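Local coordinates for DUF1611 domain-containing protein (Anabaena variabilis, PDB 2OBN) that is of unknown function but pairs a Rossmann-like domain with a P-loop domain, which is consistent with nucleotide binding, and is seen as a dimer, at residues B[13-18]-B[41-46]; B[36-41]-B[72-77]; B[109-114]-B[132-137]; B[248-253]-B[287-292]; B[255-260]-B[297-302]. The protein carries 2 engineered substitutions. All coordinates share one frame; numbering follows the deposited sequence.

Interaction 1. Residues B[13-18]-B[41-46]; sequences LLHEGT and IDRNCA
Ile41 pairs with Leu13 as its parallel neighbour at the ends of two adjacent strands, and its carbonyl O accepts the Leu14 N-H (N to O 2.7 Å). Its CG2 packs 3.6 Å from His15 NE2. Asp42 carries the polar part of the contact. With CG anti to the backbone N (chi1 -176°), its carboxylate enters the turn of 14-18. OD1 accepts Glu16 N at 2.8 Å and, from the opposite face of the carboxylate plane, Asn44 N, which closes an Asx turn. Asp42 OD2 takes the hydroxyl of Thr18 on its anti side (OG1 to OD2 2.8 Å). A weak bond from the Thr18 backbone N joins it. Shortened to an alanine, this position would probably leave Glu16 N and Thr18 OG1 without their carboxylate acceptor and both turns free to shift. Arg43 grips His15 twice: its backbone N-H meets ND1 in the ring plane (N to ND1 3.2 Å, 164° at the hydrogen), and its guanidinium stacks on the ring face opposite the Ile41 O, planes 24° apart. His15 NE2 is held separately by Glu95. Further on, Asn44 ND2 lies 3.7 Å from Glu16 CG, and Cys45 SG rests 3.9 Å from Thr18 CB. Both loops leave the C-terminal edge of the Rossmann-like sheet, after strands 10-13 and 37-41; Thr18 leans on Leu50 and Ile53 of helix 50-54, while Leu13 lies against Leu77 of strand 76-79.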
# COMPACT_ATOMS: atom_id res chain seq x y z
N LEU B 13 23.76 14.66 -8.33
CA LEU B 13 24.09 13.71 -9.39
C LEU B 13 22.88 13.77 -10.30
O LEU B 13 21.78 13.42 -9.88
CB LEU B 13 24.30 12.29 -8.85
CG LEU B 13 24.78 11.26 -9.87
CD1 LEU B 13 26.22 11.57 -10.32
CD2 LEU B 13 24.69 9.84 -9.32
N LEU B 14 23.06 14.24 -11.53
CA LEU B 14 21.93 14.44 -12.42
C LEU B 14 22.24 14.09 -13.88
O LEU B 14 21.70 14.73 -14.79
CB LEU B 14 21.44 15.90 -12.28
CG LEU B 14 20.06 16.40 -12.75
CD1 LEU B 14 18.89 15.54 -12.30
CD2 LEU B 14 19.84 17.82 -12.27
N HIS B 15 23.08 13.07 -14.11
CA HIS B 15 23.45 12.63 -15.47
C HIS B 15 22.23 12.23 -16.28
O HIS B 15 21.49 11.34 -15.87
CB HIS B 15 24.40 11.43 -15.48
CG HIS B 15 25.75 11.71 -14.90
ND1 HIS B 15 26.65 12.56 -15.49
CD2 HIS B 15 26.36 11.21 -13.80
CE1 HIS B 15 27.75 12.60 -14.77
NE2 HIS B 15 27.60 11.79 -13.74
N GLU B 16 22.05 12.89 -17.43
CA GLU B 16 20.92 12.64 -18.35
C GLU B 16 19.55 13.10 -17.84
O GLU B 16 18.57 13.00 -18.57
CB GLU B 16 20.82 11.16 -18.75
CG GLU B 16 22.11 10.60 -19.32
CD GLU B 16 21.93 9.19 -19.87
OE1 GLU B 16 21.37 8.32 -19.16
OE2 GLU B 16 22.38 8.96 -21.02
N GLY B 17 19.47 13.63 -16.61
CA GLY B 17 18.21 14.09 -16.05
C GLY B 17 17.95 15.59 -16.09
O GLY B 17 16.83 15.99 -15.79
N THR B 18 18.93 16.42 -16.43
CA THR B 18 18.68 17.86 -16.44
C THR B 18 17.67 18.23 -17.52
O THR B 18 16.73 18.95 -17.25
CB THR B 18 19.96 18.72 -16.62
OG1 THR B 18 20.98 18.29 -15.70
CG2 THR B 18 19.65 20.20 -16.36
N ILE B 41 25.59 17.90 -11.55
CA ILE B 41 26.46 16.98 -12.28
C ILE B 41 25.69 16.30 -13.39
O ILE B 41 24.83 15.46 -13.14
CB ILE B 41 27.07 15.95 -11.31
CG1 ILE B 41 27.93 16.65 -10.26
CG2 ILE B 41 27.93 14.92 -12.06
CD1 ILE B 41 28.21 15.81 -9.02
N ASP B 42 26.00 16.69 -14.63
CA ASP B 42 25.38 16.09 -15.81
C ASP B 42 26.31 16.25 -17.02
O ASP B 42 26.49 17.36 -17.53
CB ASP B 42 24.01 16.73 -16.08
CG ASP B 42 23.26 16.09 -17.25
OD1 ASP B 42 23.73 15.08 -17.81
OD2 ASP B 42 22.18 16.60 -17.61
N ARG B 43 26.90 15.14 -17.45
CA ARG B 43 27.82 15.08 -18.59
C ARG B 43 27.23 15.55 -19.93
O ARG B 43 27.96 16.00 -20.80
CB ARG B 43 28.40 13.67 -18.74
CG ARG B 43 27.37 12.56 -18.90
CD ARG B 43 28.03 11.21 -19.08
NE ARG B 43 27.00 10.17 -19.12
CZ ARG B 43 26.60 9.41 -18.10
NH1 ARG B 43 27.16 9.49 -16.88
NH2 ARG B 43 25.64 8.52 -18.31
N ASN B 44 25.92 15.43 -20.08
CA ASN B 44 25.22 15.91 -21.26
C ASN B 44 25.02 17.43 -21.29
O ASN B 44 24.75 18.00 -22.35
CB ASN B 44 23.83 15.25 -21.34
CG ASN B 44 23.88 13.76 -21.60
OD1 ASN B 44 24.95 13.15 -21.58
ND2 ASN B 44 22.73 13.17 -21.87
N CYS B 45 25.14 18.10 -20.14
CA CYS B 45 24.87 19.54 -20.03
C CYS B 45 26.01 20.40 -19.46
O CYS B 45 25.80 21.57 -19.14
CB CYS B 45 23.62 19.72 -19.15
SG CYS B 45 22.15 18.99 -19.88
N ALA B 46 27.21 19.84 -19.35
CA ALA B 46 28.33 20.56 -18.77
C ALA B 46 28.56 21.93 -19.42
O ALA B 46 28.64 22.05 -20.64
CB ALA B 46 29.60 19.71 -18.84

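Interaction 2. Residues B[36-41]-B[72-77]; sequences PIVAVI and YKPQVL
Val38 and Ile41 of strand 37-41 meet Tyr72, Pro74 and Leu77 where the crossover from strand 62-63 through helix 66-69 runs into strand 76-79. The two strands are not neighbours in the parallel Rossmann-like sheet: strand 10-13 lies between them, and the contact reaches past it over one face. Val38 makes the broadest touch. Its CG2, placed between the backbone N and the carbonyl carbon, approaches Tyr72 O at 3.6 Å and sits 3.8 Å from Pro74 CB, so that one methyl meets both the backbone and the proline ring of the incoming loop. The Val38 and Tyr72 side chains slide past each other in opposite directions; Tyr72 CB and the root of its ring lie against Val38 O, which is 3.6 Å from Tyr72 CG, while the rest of the ring leads away from the strand. Ala39 CB adds a looser touch, 4.3 Å from Tyr72 CD2. Deeper in, Ile41 CD1 and Leu77 CD1 come to 3.6 Å, two branches crossing at about a right angle. Ala69 of helix 66-69 and Leu96 of helix 92-101 cover this end, and Pro74 also rests on Ala11 of the intervening strand. No hydrogen bond joins the two segments: they are held by apolar contact and shape, while the backbone bonds of strand 37-41 go to other strands, such as those of Val38 to Val10 and Ala39 to Ile12.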
# COMPACT_ATOMS: atom_id res chain seq x y z
N PRO B 36 22.39 25.31 -0.01
CA PRO B 36 23.35 25.89 -0.95
C PRO B 36 23.83 24.83 -1.97
O PRO B 36 24.78 24.08 -1.70
CB PRO B 36 24.48 26.38 -0.04
CG PRO B 36 24.39 25.55 1.19
CD PRO B 36 22.98 25.07 1.32
N ILE B 37 23.16 24.77 -3.11
CA ILE B 37 23.53 23.82 -4.16
C ILE B 37 24.63 24.46 -5.01
O ILE B 37 24.38 25.43 -5.73
CB ILE B 37 22.30 23.43 -5.01
CG1 ILE B 37 21.30 22.68 -4.12
CG2 ILE B 37 22.74 22.61 -6.21
CD1 ILE B 37 19.88 22.53 -4.73
N VAL B 38 25.84 23.91 -4.90
CA VAL B 38 27.05 24.43 -5.57
C VAL B 38 27.39 23.80 -6.92
O VAL B 38 28.27 24.29 -7.63
CB VAL B 38 28.30 24.36 -4.63
CG1 VAL B 38 28.02 25.08 -3.35
CG2 VAL B 38 28.73 22.91 -4.34
N ALA B 39 26.75 22.68 -7.25
CA ALA B 39 26.97 22.06 -8.56
C ALA B 39 25.87 21.08 -8.93
O ALA B 39 25.25 20.46 -8.06
CB ALA B 39 28.33 21.36 -8.60
N VAL B 40 25.63 21.00 -10.23
CA VAL B 40 24.72 20.06 -10.86
C VAL B 40 25.65 19.21 -11.74
O VAL B 40 26.40 19.75 -12.55
CB VAL B 40 23.67 20.75 -11.73
CG1 VAL B 40 22.98 19.75 -12.66
CG2 VAL B 40 22.65 21.48 -10.86
N ILE B 41 25.59 17.90 -11.55
CA ILE B 41 26.46 16.98 -12.28
C ILE B 41 25.69 16.30 -13.39
O ILE B 41 24.83 15.46 -13.14
CB ILE B 41 27.07 15.95 -11.31
CG1 ILE B 41 27.93 16.65 -10.26
CG2 ILE B 41 27.93 14.92 -12.06
CD1 ILE B 41 28.21 15.81 -9.02
N TYR B 72 34.02 23.07 -6.55
CA TYR B 72 33.04 23.88 -5.82
C TYR B 72 32.88 23.49 -4.36
O TYR B 72 32.04 24.04 -3.66
CB TYR B 72 31.70 23.82 -6.56
CG TYR B 72 31.83 24.39 -7.95
CD1 TYR B 72 31.77 25.77 -8.16
CD2 TYR B 72 32.05 23.57 -9.04
CE1 TYR B 72 31.92 26.30 -9.43
CE2 TYR B 72 32.19 24.10 -10.32
CZ TYR B 72 32.13 25.46 -10.51
OH TYR B 72 32.27 26.00 -11.77
N LYS B 73 33.70 22.53 -3.93
CA LYS B 73 33.74 22.05 -2.54
C LYS B 73 32.40 21.57 -1.97
O LYS B 73 32.01 22.02 -0.90
CB LYS B 73 34.34 23.13 -1.63
N PRO B 74 31.70 20.66 -2.69
CA PRO B 74 30.45 20.14 -2.14
C PRO B 74 30.73 19.19 -0.98
O PRO B 74 31.76 18.52 -0.95
CB PRO B 74 29.80 19.38 -3.31
CG PRO B 74 30.95 18.97 -4.16
CD PRO B 74 32.00 20.07 -4.01
N GLN B 75 29.81 19.14 -0.03
CA GLN B 75 29.94 18.30 1.14
C GLN B 75 29.04 17.06 1.05
O GLN B 75 29.30 16.07 1.75
CB GLN B 75 29.61 19.13 2.37
CG GLN B 75 30.64 20.23 2.65
CD GLN B 75 30.10 21.30 3.58
OE1 GLN B 75 29.14 22.00 3.24
NE2 GLN B 75 30.72 21.46 4.74
N VAL B 76 28.01 17.12 0.20
CA VAL B 76 27.05 16.03 0.05
C VAL B 76 26.68 15.80 -1.42
O VAL B 76 26.44 16.75 -2.15
CB VAL B 76 25.73 16.35 0.79
CG1 VAL B 76 24.80 15.13 0.76
CG2 VAL B 76 26.01 16.79 2.24
N LEU B 77 26.66 14.55 -1.84
CA LEU B 77 26.22 14.21 -3.18
C LEU B 77 24.81 13.67 -3.01
O LEU B 77 24.62 12.71 -2.26
CB LEU B 77 27.10 13.13 -3.83
CG LEU B 77 26.66 12.75 -5.25
CD1 LEU B 77 26.96 13.88 -6.21
CD2 LEU B 77 27.30 11.47 -5.74

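Interaction 3. Residues B[109-114]-B[132-137]; sequences GLHTPL and DVRKEP
His111 and Arg134 form the tight part of this contact, a flat stack in which the guanidinium lies over the imidazole face with centres 3.7 Å apart and planes only 9° from parallel. The arginine chain, extended from CG to NE, runs beneath the ring as well, bringing CD over the face in a CH-pi contact, 3.9 Å from the ring centroid. NH1 also reaches back to Gly109 O, at 3.0 Å, in a weak, bent bond. The polar ends of the pair are engaged elsewhere: Arg134 NH2 forms a salt bridge with Asp204, and His111 NE2 bonds Asp209 of the second subunit, which also sets its Phe210 ring against the imidazole. At the base of the two loops Gly109 CA packs 4.1 Å from Val133 CB, and a water accepts from Arg134 N at 2.9 Å while lying 2.6 Å from Leu110 O. The loose, solvent side is at Pro113, which leans its CB on Asp132 OD2 at 3.4 Å. Few side-chain atoms meet here, yet next to it runs the one firm hydrogen bond between the two segments, from Leu114 N to Asp132 OD1, 2.8 Å and nearly straight (172°), on the syn side but 34° out of the carboxylate plane. Asn108 ND2 and Ala115 N give the same carboxylate further bonds, so it gathers donors from both ends of the 109-114 loop. Asp132 also begins a type I beta turn that ends at Lys135. Such loops, leaving neighbouring parallel strands 105-108 and 130-132 at their C-terminal ends, belong to the Rossmann-like fold; here they also meet the dimer partner.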
# COMPACT_ATOMS: atom_id res chain seq x y z
N GLY B 109 17.72 8.61 -2.53
CA GLY B 109 16.27 8.52 -2.54
C GLY B 109 15.74 7.29 -3.26
O GLY B 109 14.54 7.05 -3.29
N LEU B 110 16.63 6.49 -3.83
CA LEU B 110 16.23 5.31 -4.57
C LEU B 110 15.71 4.25 -3.63
O LEU B 110 16.01 4.29 -2.43
CB LEU B 110 17.42 4.74 -5.34
CG LEU B 110 18.10 5.62 -6.38
CD1 LEU B 110 19.23 4.81 -7.00
CD2 LEU B 110 17.14 6.06 -7.45
N HIS B 111 14.94 3.30 -4.17
CA HIS B 111 14.40 2.19 -3.38
C HIS B 111 15.52 1.30 -2.82
O HIS B 111 15.40 0.78 -1.72
CB HIS B 111 13.45 1.31 -4.20
CG HIS B 111 12.02 1.78 -4.24
ND1 HIS B 111 11.15 1.64 -3.17
CD2 HIS B 111 11.27 2.29 -5.25
CE1 HIS B 111 9.96 2.07 -3.51
NE2 HIS B 111 10.00 2.47 -4.76
N THR B 112 16.57 1.10 -3.61
CA THR B 112 17.70 0.25 -3.19
C THR B 112 18.55 0.98 -2.15
O THR B 112 19.11 2.06 -2.43
CB THR B 112 18.58 -0.13 -4.40
OG1 THR B 112 17.79 -0.81 -5.39
CG2 THR B 112 19.74 -1.02 -3.97
N PRO B 113 18.67 0.41 -0.93
CA PRO B 113 19.46 1.05 0.12
C PRO B 113 20.98 0.92 -0.09
O PRO B 113 21.47 -0.16 -0.43
CB PRO B 113 19.02 0.31 1.38
CG PRO B 113 18.63 -1.02 0.91
CD PRO B 113 18.08 -0.86 -0.48
N LEU B 114 21.70 2.02 0.12
CA LEU B 114 23.14 2.08 -0.09
C LEU B 114 24.02 2.19 1.18
O LEU B 114 25.25 2.10 1.08
CB LEU B 114 23.44 3.26 -1.00
CG LEU B 114 22.88 3.21 -2.42
CD1 LEU B 114 23.22 4.50 -3.17
CD2 LEU B 114 23.39 2.01 -3.19
N ASP B 132 19.61 6.73 3.33
CA ASP B 132 18.65 6.02 2.50
C ASP B 132 17.29 6.57 2.91
O ASP B 132 16.66 6.11 3.87
CB ASP B 132 18.73 4.51 2.71
CG ASP B 132 20.06 3.93 2.24
OD1 ASP B 132 20.58 4.39 1.20
OD2 ASP B 132 20.57 2.99 2.88
N VAL B 133 16.88 7.60 2.17
CA VAL B 133 15.65 8.34 2.43
C VAL B 133 14.43 7.44 2.47
O VAL B 133 13.57 7.64 3.33
CB VAL B 133 15.45 9.44 1.34
CG1 VAL B 133 14.10 10.18 1.54
CG2 VAL B 133 16.63 10.40 1.34
N ARG B 134 14.36 6.45 1.59
CA ARG B 134 13.20 5.56 1.56
C ARG B 134 13.06 4.55 2.71
O ARG B 134 12.09 3.81 2.74
CB ARG B 134 13.06 4.87 0.19
CG ARG B 134 12.22 5.67 -0.79
CD ARG B 134 12.30 5.09 -2.18
NE ARG B 134 11.23 5.55 -3.08
CZ ARG B 134 11.36 5.71 -4.40
NH1 ARG B 134 12.52 5.57 -5.02
NH2 ARG B 134 10.32 6.09 -5.12
N LYS B 135 14.00 4.52 3.66
CA LYS B 135 13.91 3.58 4.79
C LYS B 135 12.63 3.86 5.59
O LYS B 135 12.32 5.01 5.90
CB LYS B 135 15.15 3.68 5.68
CG LYS B 135 15.21 2.64 6.78
CD LYS B 135 16.53 2.72 7.55
CE LYS B 135 16.55 1.73 8.71
NZ LYS B 135 17.89 1.67 9.38
N GLU B 136 11.88 2.81 5.91
CA GLU B 136 10.60 2.94 6.60
C GLU B 136 10.77 3.53 8.00
O GLU B 136 11.68 3.14 8.73
CB GLU B 136 9.93 1.56 6.68
CG GLU B 136 8.57 1.56 7.33
CD GLU B 136 7.86 0.22 7.28
OE1 GLU B 136 7.84 -0.44 6.22
OE2 GLU B 136 7.28 -0.16 8.32
N PRO B 137 9.90 4.48 8.39
CA PRO B 137 10.02 4.98 9.76
C PRO B 137 9.80 3.87 10.80
O PRO B 137 9.12 2.87 10.54
CB PRO B 137 8.90 6.01 9.87
CG PRO B 137 8.55 6.37 8.47
CD PRO B 137 8.82 5.16 7.65
O HOH W 1 16.48 5.43 -0.13

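Interaction 4. Residues B[248-253]-B[287-292]; sequences LIRGSQ and ETVASG
Arg250 reaches from the C-terminal end of helix 245-252 to that of helix 279-291 and grips a single backbone oxygen, Val289 O, end-on with NH1 at 3.0 Å and NH2 at 3.1 Å. The oxygen lies in the guanidinium plane, and both nitrogens come to it from the same face of its carbonyl plane. A bend at chi2 (-80°) turns the arginine chain aside toward Val289. Ile249, one residue earlier, supplies the apolar half: its CG2 rests 3.8 Å from Ala290 CA, while CD1 crosses Val289 CG1 at about a right angle, 4.1 Å away. The axes of helix parts 248-252 and 287-291 approach to 10.1 Å and cross at -38°. Gly292 ends the second helix as the C-prime residue of a Schellman motif. Across the dimer interface Arg250 NH2 also bonds Leu237 O of the second subunit, and Val289 packs on Val289 of that chain. A leucine in place of Arg250 would probably cost Val289 O its two guanidinium bonds, leaving the weak one from Gly292 N, and lose the bond to that Leu237 O. Val289 O is a last-turn carbonyl, and this helix end carries partial negative charge, so the cation is probably favoured there.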
# COMPACT_ATOMS: atom_id res chain seq x y z
N LEU B 248 -2.91 7.61 1.98
CA LEU B 248 -2.88 9.07 2.20
C LEU B 248 -4.24 9.57 2.69
O LEU B 248 -4.33 10.28 3.68
CB LEU B 248 -2.45 9.81 0.94
CG LEU B 248 -0.96 9.68 0.65
CD1 LEU B 248 -0.62 10.20 -0.74
CD2 LEU B 248 -0.13 10.39 1.69
N ILE B 249 -5.29 9.14 1.99
CA ILE B 249 -6.67 9.49 2.35
C ILE B 249 -7.09 8.90 3.72
O ILE B 249 -7.66 9.59 4.55
CB ILE B 249 -7.65 9.01 1.26
CG1 ILE B 249 -7.46 9.85 -0.01
CG2 ILE B 249 -9.09 9.11 1.73
CD1 ILE B 249 -8.30 9.40 -1.22
N ARG B 250 -6.81 7.63 3.93
CA ARG B 250 -7.20 6.96 5.16
C ARG B 250 -6.40 7.47 6.35
O ARG B 250 -6.96 7.76 7.42
CB ARG B 250 -7.04 5.44 5.01
CG ARG B 250 -7.98 4.82 3.98
CD ARG B 250 -9.39 4.61 4.55
NE ARG B 250 -10.30 4.05 3.55
CZ ARG B 250 -10.95 4.77 2.64
NH1 ARG B 250 -10.86 6.10 2.62
NH2 ARG B 250 -11.72 4.15 1.76
N GLY B 251 -5.09 7.57 6.18
CA GLY B 251 -4.24 8.05 7.27
C GLY B 251 -4.48 9.50 7.67
O GLY B 251 -4.50 9.81 8.85
N SER B 252 -4.70 10.38 6.69
CA SER B 252 -4.85 11.81 6.95
C SER B 252 -6.27 12.25 7.24
O SER B 252 -6.44 13.33 7.76
CB SER B 252 -4.31 12.64 5.78
OG SER B 252 -5.08 12.46 4.60
N GLN B 253 -7.27 11.43 6.90
CA GLN B 253 -8.68 11.78 7.14
C GLN B 253 -8.92 13.21 6.64
O GLN B 253 -9.35 14.08 7.38
CB GLN B 253 -9.01 11.65 8.63
CG GLN B 253 -8.85 10.24 9.18
CD GLN B 253 -10.00 9.30 8.77
OE1 GLN B 253 -11.12 9.45 9.25
NE2 GLN B 253 -9.69 8.31 7.94
N GLU B 287 -14.17 11.20 -4.35
CA GLU B 287 -15.12 11.50 -3.28
C GLU B 287 -15.70 10.24 -2.66
O GLU B 287 -15.84 10.15 -1.43
CB GLU B 287 -16.21 12.46 -3.75
CG GLU B 287 -15.68 13.89 -3.89
CD GLU B 287 -16.73 14.90 -4.35
OE1 GLU B 287 -17.84 14.49 -4.76
OE2 GLU B 287 -16.41 16.11 -4.33
N THR B 288 -16.02 9.27 -3.51
CA THR B 288 -16.57 7.99 -3.08
C THR B 288 -15.55 7.22 -2.24
O THR B 288 -15.92 6.61 -1.23
CB THR B 288 -17.06 7.16 -4.30
OG1 THR B 288 -18.19 7.82 -4.90
CG2 THR B 288 -17.48 5.74 -3.91
N VAL B 289 -14.28 7.25 -2.66
CA VAL B 289 -13.18 6.61 -1.92
C VAL B 289 -12.97 7.32 -0.59
O VAL B 289 -12.86 6.67 0.45
CB VAL B 289 -11.84 6.58 -2.73
CG1 VAL B 289 -10.65 6.10 -1.87
CG2 VAL B 289 -11.97 5.66 -3.94
N ALA B 290 -12.94 8.65 -0.60
CA ALA B 290 -12.72 9.42 0.62
C ALA B 290 -13.84 9.26 1.66
O ALA B 290 -13.54 9.21 2.85
CB ALA B 290 -12.47 10.88 0.29
N SER B 291 -15.09 9.17 1.22
CA SER B 291 -16.20 8.95 2.15
C SER B 291 -16.40 7.46 2.46
O SER B 291 -17.14 7.12 3.39
CB SER B 291 -17.52 9.47 1.56
OG SER B 291 -17.98 8.62 0.52
N GLY B 292 -15.78 6.58 1.67
CA GLY B 292 -15.96 5.14 1.85
C GLY B 292 -17.42 4.76 1.74
O GLY B 292 -17.93 3.97 2.55

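Interaction 5. Residues B[255-260]-B[297-302]; sequences TQLVLV and GTVPVV
Leu257 and Val301 are parallel partners, and the side chains on their face of the sheet alternate like teeth. Leu257 fits between Val299 and Val301: its CG lies 3.8 Å from Val299 CG1, met at about a right angle, and its CB is 4.2 Å from Val301 CG2. Val301 in turn fills the hollow between Leu257 and Leu259, pressing CG1 to 3.7 Å from Leu259 CB. Its two methyls part the work, since CG1 stands anti to the backbone N (chi1 174°) and turns to Leu259, leaving CG2 for Leu257. On the opposite face Val302 does the same between Gln256 and Val258. Its CG1 settles 3.6 Å from Gln256 CG, and its CG2 lies 4.1 Å from Val258 CG2. The glutamine chain bends at chi2 (76°), carrying its amide away from the valine; OE1 takes the Thr255 hydroxyl from above its carbonyl plane, while NE2 bonds Asn349. Pro300, at the start of the run, lays CD against Thr255 O. Two backbone bonds fix the register, Leu257 N to Pro300 O at 2.9 Å and Val302 N to Leu257 O at 2.9 Å, with a CA-H...O contact from Val301 to Leu257 O beside them. The strands 256-262 and 301-307 belong to a beta-alpha-beta unit of the P-loop domain. Its connecting helix 279-291 covers Leu259, Val299 and Val301, helix 340-347 covers Val258 and Val302, and strand 153-159 borders 256-262 on the other edge.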
# COMPACT_ATOMS: atom_id res chain seq x y z
N THR B 255 -9.97 16.85 5.21
CA THR B 255 -11.18 17.68 5.28
C THR B 255 -11.55 18.19 3.87
O THR B 255 -12.73 18.37 3.56
CB THR B 255 -11.01 18.83 6.29
OG1 THR B 255 -9.82 19.56 5.99
CG2 THR B 255 -10.90 18.29 7.69
N GLN B 256 -10.55 18.42 3.03
CA GLN B 256 -10.76 18.83 1.63
C GLN B 256 -9.72 18.18 0.72
O GLN B 256 -8.60 17.87 1.15
CB GLN B 256 -10.64 20.35 1.43
CG GLN B 256 -11.66 21.24 2.16
CD GLN B 256 -11.39 21.39 3.64
OE1 GLN B 256 -10.25 21.27 4.10
NE2 GLN B 256 -12.45 21.66 4.41
N LEU B 257 -10.11 17.96 -0.54
CA LEU B 257 -9.23 17.43 -1.55
C LEU B 257 -9.08 18.47 -2.65
O LEU B 257 -10.02 19.22 -2.91
CB LEU B 257 -9.81 16.15 -2.18
CG LEU B 257 -10.05 14.96 -1.23
CD1 LEU B 257 -10.80 13.84 -1.94
CD2 LEU B 257 -8.75 14.45 -0.61
N VAL B 258 -7.90 18.53 -3.26
CA VAL B 258 -7.65 19.38 -4.42
C VAL B 258 -7.16 18.42 -5.51
O VAL B 258 -6.18 17.68 -5.31
CB VAL B 258 -6.60 20.47 -4.14
CG1 VAL B 258 -6.22 21.22 -5.42
CG2 VAL B 258 -7.12 21.44 -3.09
N LEU B 259 -7.88 18.38 -6.62
CA LEU B 259 -7.55 17.47 -7.71
C LEU B 259 -6.58 18.15 -8.70
O LEU B 259 -6.88 19.20 -9.22
CB LEU B 259 -8.83 17.01 -8.43
CG LEU B 259 -8.69 16.07 -9.65
CD1 LEU B 259 -7.92 14.80 -9.29
CD2 LEU B 259 -10.05 15.72 -10.23
N VAL B 260 -5.44 17.52 -8.94
CA VAL B 260 -4.46 18.05 -9.87
C VAL B 260 -4.60 17.30 -11.21
O VAL B 260 -4.88 16.10 -11.23
CB VAL B 260 -3.02 17.94 -9.31
CG1 VAL B 260 -2.01 18.74 -10.17
CG2 VAL B 260 -2.99 18.43 -7.86
N GLY B 297 -16.71 10.67 6.81
CA GLY B 297 -17.49 11.85 6.49
C GLY B 297 -17.31 12.23 5.03
O GLY B 297 -16.36 11.78 4.36
N THR B 298 -18.22 13.06 4.54
CA THR B 298 -18.13 13.53 3.18
C THR B 298 -16.86 14.37 3.06
O THR B 298 -16.60 15.21 3.92
CB THR B 298 -19.36 14.37 2.82
OG1 THR B 298 -20.54 13.58 3.02
CG2 THR B 298 -19.32 14.83 1.37
N VAL B 299 -16.03 14.08 2.06
CA VAL B 299 -14.82 14.84 1.79
C VAL B 299 -14.91 15.34 0.35
O VAL B 299 -14.89 14.55 -0.57
CB VAL B 299 -13.56 14.00 1.95
CG1 VAL B 299 -12.32 14.87 1.76
CG2 VAL B 299 -13.54 13.33 3.30
N PRO B 300 -15.06 16.66 0.15
CA PRO B 300 -15.20 17.17 -1.20
C PRO B 300 -13.91 17.50 -1.94
O PRO B 300 -12.91 17.84 -1.31
CB PRO B 300 -15.95 18.49 -0.98
CG PRO B 300 -15.47 18.96 0.32
CD PRO B 300 -15.19 17.74 1.15
N VAL B 301 -13.98 17.39 -3.26
CA VAL B 301 -12.94 17.91 -4.14
C VAL B 301 -13.41 19.36 -4.28
O VAL B 301 -14.47 19.65 -4.84
CB VAL B 301 -12.86 17.17 -5.52
CG1 VAL B 301 -11.86 17.86 -6.44
CG2 VAL B 301 -12.47 15.67 -5.33
N VAL B 302 -12.63 20.29 -3.74
CA VAL B 302 -13.07 21.69 -3.67
C VAL B 302 -12.67 22.52 -4.85
O VAL B 302 -13.13 23.64 -4.99
CB VAL B 302 -12.57 22.40 -2.37
CG1 VAL B 302 -13.12 21.70 -1.14
CG2 VAL B 302 -11.03 22.47 -2.31

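Interactions 1 and 2 share Ile41 and lie at one Rossmann-like sheet, interaction 1 chiefly in the loops after its strands, with Leu14 CD2 and Val40 CG1 touching at 3.7 Å. Interactions 4 and 5 form the matching pair in the P-loop domain, their centres about 9 Å apart; Glu287 OE2 lies 2.9 Å from Val301 N, a probable hydrogen bond tying helix to strand. The centres of interactions 1 and 5 are about 39 Å apart, on opposite sides of the chain's centre. Interaction 3 lies about 22 Å from interaction 1 and 27 Å from interaction 4, centre to centre, and it and interaction 4 both meet the second subunit. A tetraethylene glycol, probably from the crystallisation liquor, lies about 4 Å from the Pro113 side chain.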